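Local coordinates for TCP pilus virulence regulatory protein (Vibrio cholerae, PDB 5SUX) that probably binds DNA as an AraC-family transcription factor and regulates genes of the toxin-coregulated pilus and virulence, at residues 11-16 against 78-83. Sequence-based numbering, arbitrary orientation.
With 70H ((3E)-4-(8-methylnaphthalen-1-yl)but-3-enoic acid), chain B.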
loop_
_atom_site.group_PDB
_atom_site.type_symbol
_atom_site.label_atom_id
_atom_site.label_comp_id
_atom_site.label_asym_id
_atom_site.label_seq_id
_atom_site.Cartn_x
_atom_site.Cartn_y
_atom_site.Cartn_z
ATOM N N VAL A 11 -4.486 -10.561 -8.166
ATOM C CA VAL A 11 -4.076 -10.390 -9.555
ATOM C C VAL A 11 -5.209 -9.706 -10.303
ATOM O O VAL A 11 -6.356 -10.163 -10.251
ATOM C CB VAL A 11 -3.717 -11.732 -10.222
ATOM C CG1 VAL A 11 -3.376 -11.522 -11.690
ATOM C CG2 VAL A 11 -2.558 -12.389 -9.499
ATOM N N TYR A 12 -4.889 -8.615 -10.999
ATOM C CA TYR A 12 -5.867 -7.813 -11.721
ATOM C C TYR A 12 -5.531 -7.802 -13.205
ATOM O O TYR A 12 -4.357 -7.838 -13.583
ATOM C CB TYR A 12 -5.897 -6.378 -11.189
ATOM C CG TYR A 12 -6.111 -6.279 -9.698
ATOM C CD1 TYR A 12 -7.392 -6.299 -9.161
ATOM C CD2 TYR A 12 -5.036 -6.159 -8.828
ATOM C CE1 TYR A 12 -7.596 -6.205 -7.798
ATOM C CE2 TYR A 12 -5.231 -6.065 -7.462
ATOM C CZ TYR A 12 -6.512 -6.087 -6.953
ATOM O OH TYR A 12 -6.712 -5.993 -5.593
ATOM N N ARG A 13 -6.563 -7.743 -14.045
ATOM C CA ARG A 13 -6.392 -7.760 -15.491
ATOM C C ARG A 13 -6.469 -6.349 -16.061
ATOM O O ARG A 13 -7.304 -5.539 -15.644
ATOM C CB ARG A 13 -7.445 -8.650 -16.161
ATOM C CG ARG A 13 -7.300 -8.760 -17.677
ATOM C CD ARG A 13 -7.622 -10.164 -18.174
ATOM N NE ARG A 13 -9.023 -10.316 -18.554
ATOM C CZ ARG A 13 -9.854 -11.187 -17.988
ATOM N NH1 ARG A 13 -9.422 -11.993 -17.022
ATOM N NH2 ARG A 13 -11.117 -11.265 -18.384
ATOM N N MET A 14 -5.576 -6.059 -17.005
ATOM C CA MET A 14 -5.575 -4.815 -17.763
ATOM C C MET A 14 -5.681 -5.161 -19.239
ATOM O O MET A 14 -4.860 -5.926 -19.756
ATOM C CB MET A 14 -4.300 -4.007 -17.514
ATOM C CG MET A 14 -4.184 -3.392 -16.143
ATOM S SD MET A 14 -2.806 -2.235 -16.068
ATOM C CE MET A 14 -3.543 -0.807 -16.848
ATOM N N SER A 15 -6.683 -4.608 -19.912
ATOM C CA SER A 15 -6.765 -4.758 -21.353
ATOM C C SER A 15 -6.093 -3.563 -22.027
ATOM O O SER A 15 -5.534 -2.679 -21.372
ATOM C CB SER A 15 -8.216 -4.919 -21.799
ATOM O OG SER A 15 -8.285 -5.625 -23.025
ATOM N N LYS A 16 -6.153 -3.540 -23.357
ATOM C CA LYS A 16 -5.469 -2.530 -24.158
ATOM C C LYS A 16 -5.854 -1.122 -23.723
ATOM O O LYS A 16 -7.037 -0.770 -23.695
ATOM C CB LYS A 16 -5.802 -2.746 -25.634
ATOM C CG LYS A 16 -6.339 -4.142 -25.926
ATOM C CD LYS A 16 -6.280 -4.481 -27.404
ATOM C CE LYS A 16 -7.008 -3.449 -28.237
ATOM N NZ LYS A 16 -6.962 -3.776 -29.687
ATOM N N ASN A 78 -3.293 -8.852 -23.128
ATOM C CA ASN A 78 -3.793 -8.568 -21.790
ATOM C C ASN A 78 -2.675 -8.676 -20.762
ATOM O O ASN A 78 -1.861 -9.603 -20.797
ATOM C CB ASN A 78 -4.933 -9.523 -21.432
ATOM C CG ASN A 78 -6.208 -9.221 -22.194
ATOM O OD1 ASN A 78 -6.387 -8.121 -22.717
ATOM N ND2 ASN A 78 -7.107 -10.196 -22.252
ATOM N N ILE A 79 -2.641 -7.717 -19.843
ATOM C CA ILE A 79 -1.618 -7.638 -18.807
ATOM C C ILE A 79 -2.244 -8.012 -17.472
ATOM O O ILE A 79 -3.361 -7.586 -17.155
ATOM C CB ILE A 79 -0.991 -6.230 -18.745
ATOM C CG1 ILE A 79 -0.185 -5.945 -20.013
ATOM C CG2 ILE A 79 -0.120 -6.075 -17.510
ATOM C CD1 ILE A 79 0.460 -4.575 -20.025
ATOM N N ASN A 80 -1.529 -8.819 -16.695
ATOM C CA ASN A 80 -1.917 -9.145 -15.330
ATOM C C ASN A 80 -1.042 -8.366 -14.357
ATOM O O ASN A 80 0.189 -8.441 -14.424
ATOM C CB ASN A 80 -1.793 -10.646 -15.063
ATOM C CG ASN A 80 -2.857 -11.454 -15.777
ATOM O OD1 ASN A 80 -4.009 -11.033 -15.876
ATOM N ND2 ASN A 80 -2.475 -12.623 -16.277
ATOM N N VAL A 81 -1.680 -7.616 -13.464
ATOM C CA VAL A 81 -0.988 -6.870 -12.419
ATOM C C VAL A 81 -1.126 -7.650 -11.120
ATOM O O VAL A 81 -2.244 -7.919 -10.664
ATOM C CB VAL A 81 -1.553 -5.448 -12.271
ATOM C CG1 VAL A 81 -0.688 -4.633 -11.323
ATOM C CG2 VAL A 81 -1.658 -4.773 -13.629
ATOM N N SER A 82 0.006 -8.021 -10.528
ATOM C CA SER A 82 0.033 -8.752 -9.268
ATOM C C SER A 82 0.338 -7.785 -8.135
ATOM O O SER A 82 1.285 -7.001 -8.229
ATOM C CB SER A 82 1.083 -9.864 -9.306
ATOM O OG SER A 82 0.816 -10.784 -10.350
ATOM N N VAL A 83 -0.460 -7.836 -7.071
ATOM C CA VAL A 83 -0.284 -6.969 -5.911
ATOM C C VAL A 83 -0.122 -7.842 -4.676
ATOM O O VAL A 83 -0.967 -8.704 -4.405
ATOM C CB VAL A 83 -1.464 -5.995 -5.738
ATOM C CG1 VAL A 83 -1.209 -5.056 -4.565
ATOM C CG2 VAL A 83 -1.699 -5.204 -7.016
HETATM C C10 70H B . -5.976 -2.250 -4.527
HETATM C C11 70H B . -6.057 -1.997 -3.036
HETATM C C12 70H B . -5.100 -2.889 -2.276
HETATM C C15 70H B . -2.815 -1.813 -9.874
HETATM C C01 70H B . -2.038 -0.869 -5.755
HETATM C C02 70H B . -2.435 -1.236 -7.176
HETATM C C03 70H B . -3.739 -1.713 -7.607
HETATM C C04 70H B . -3.884 -1.985 -8.949
HETATM C C05 70H B . -5.114 -2.459 -9.494
HETATM C C06 70H B . -6.212 -2.657 -8.680
HETATM C C07 70H B . -6.094 -2.388 -7.321
HETATM C C08 70H B . -4.905 -1.929 -6.761
HETATM C C09 70H B . -4.991 -1.692 -5.262
HETATM O O13 70H B . -4.785 -2.599 -1.095
HETATM O O14 70H B . -4.623 -3.922 -2.817
HETATM C C16 70H B . -1.581 -1.359 -9.448
HETATM C C17 70H B . -1.405 -1.075 -8.101
#
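Tyr12 meets Val83 at its ring edge, where CG2 lies in the ring plane, 3.7 Å from CE2; over one face lies the ligand 70H, its naphthalene atom C06 3.5 Å above the ring plane, over its centre. With CG anti to the carbonyl carbon (chi1 -54°), the ring is carried along strand 79-83 toward Val83, and its OH reaches a hydrogen bond with Tyr266. Val81 divides its branches: CG1 touches 70H C15 at 3.8 Å, CG2 packs on Met14 SD at 3.7 Å. Beneath these side chains the strands pair antiparallel. Tyr12 and Val81 exchange two nearly straight bonds, Tyr12 N to Val81 O (2.8 Å) and Val81 N to Tyr12 O (2.7 Å); Met14 and Ile79 repeat the pattern. On the other face Val11 CG1 rests on Asn80 CB, and past the strand end Ser15 OG donates a long bond to Asn78 OD1 (3.2 Å). Edge strand 7-14 is thus joined to strand 79-86 of the cupin-like domain. 70H is also hydrogen-bonded to Lys31 NZ. The chemistry is split: paired amides fix the register, while Tyr12, Val81 and Val83 form an apolar wall against the naphthalene, consistent with a pocket for a hydrophobic ligand.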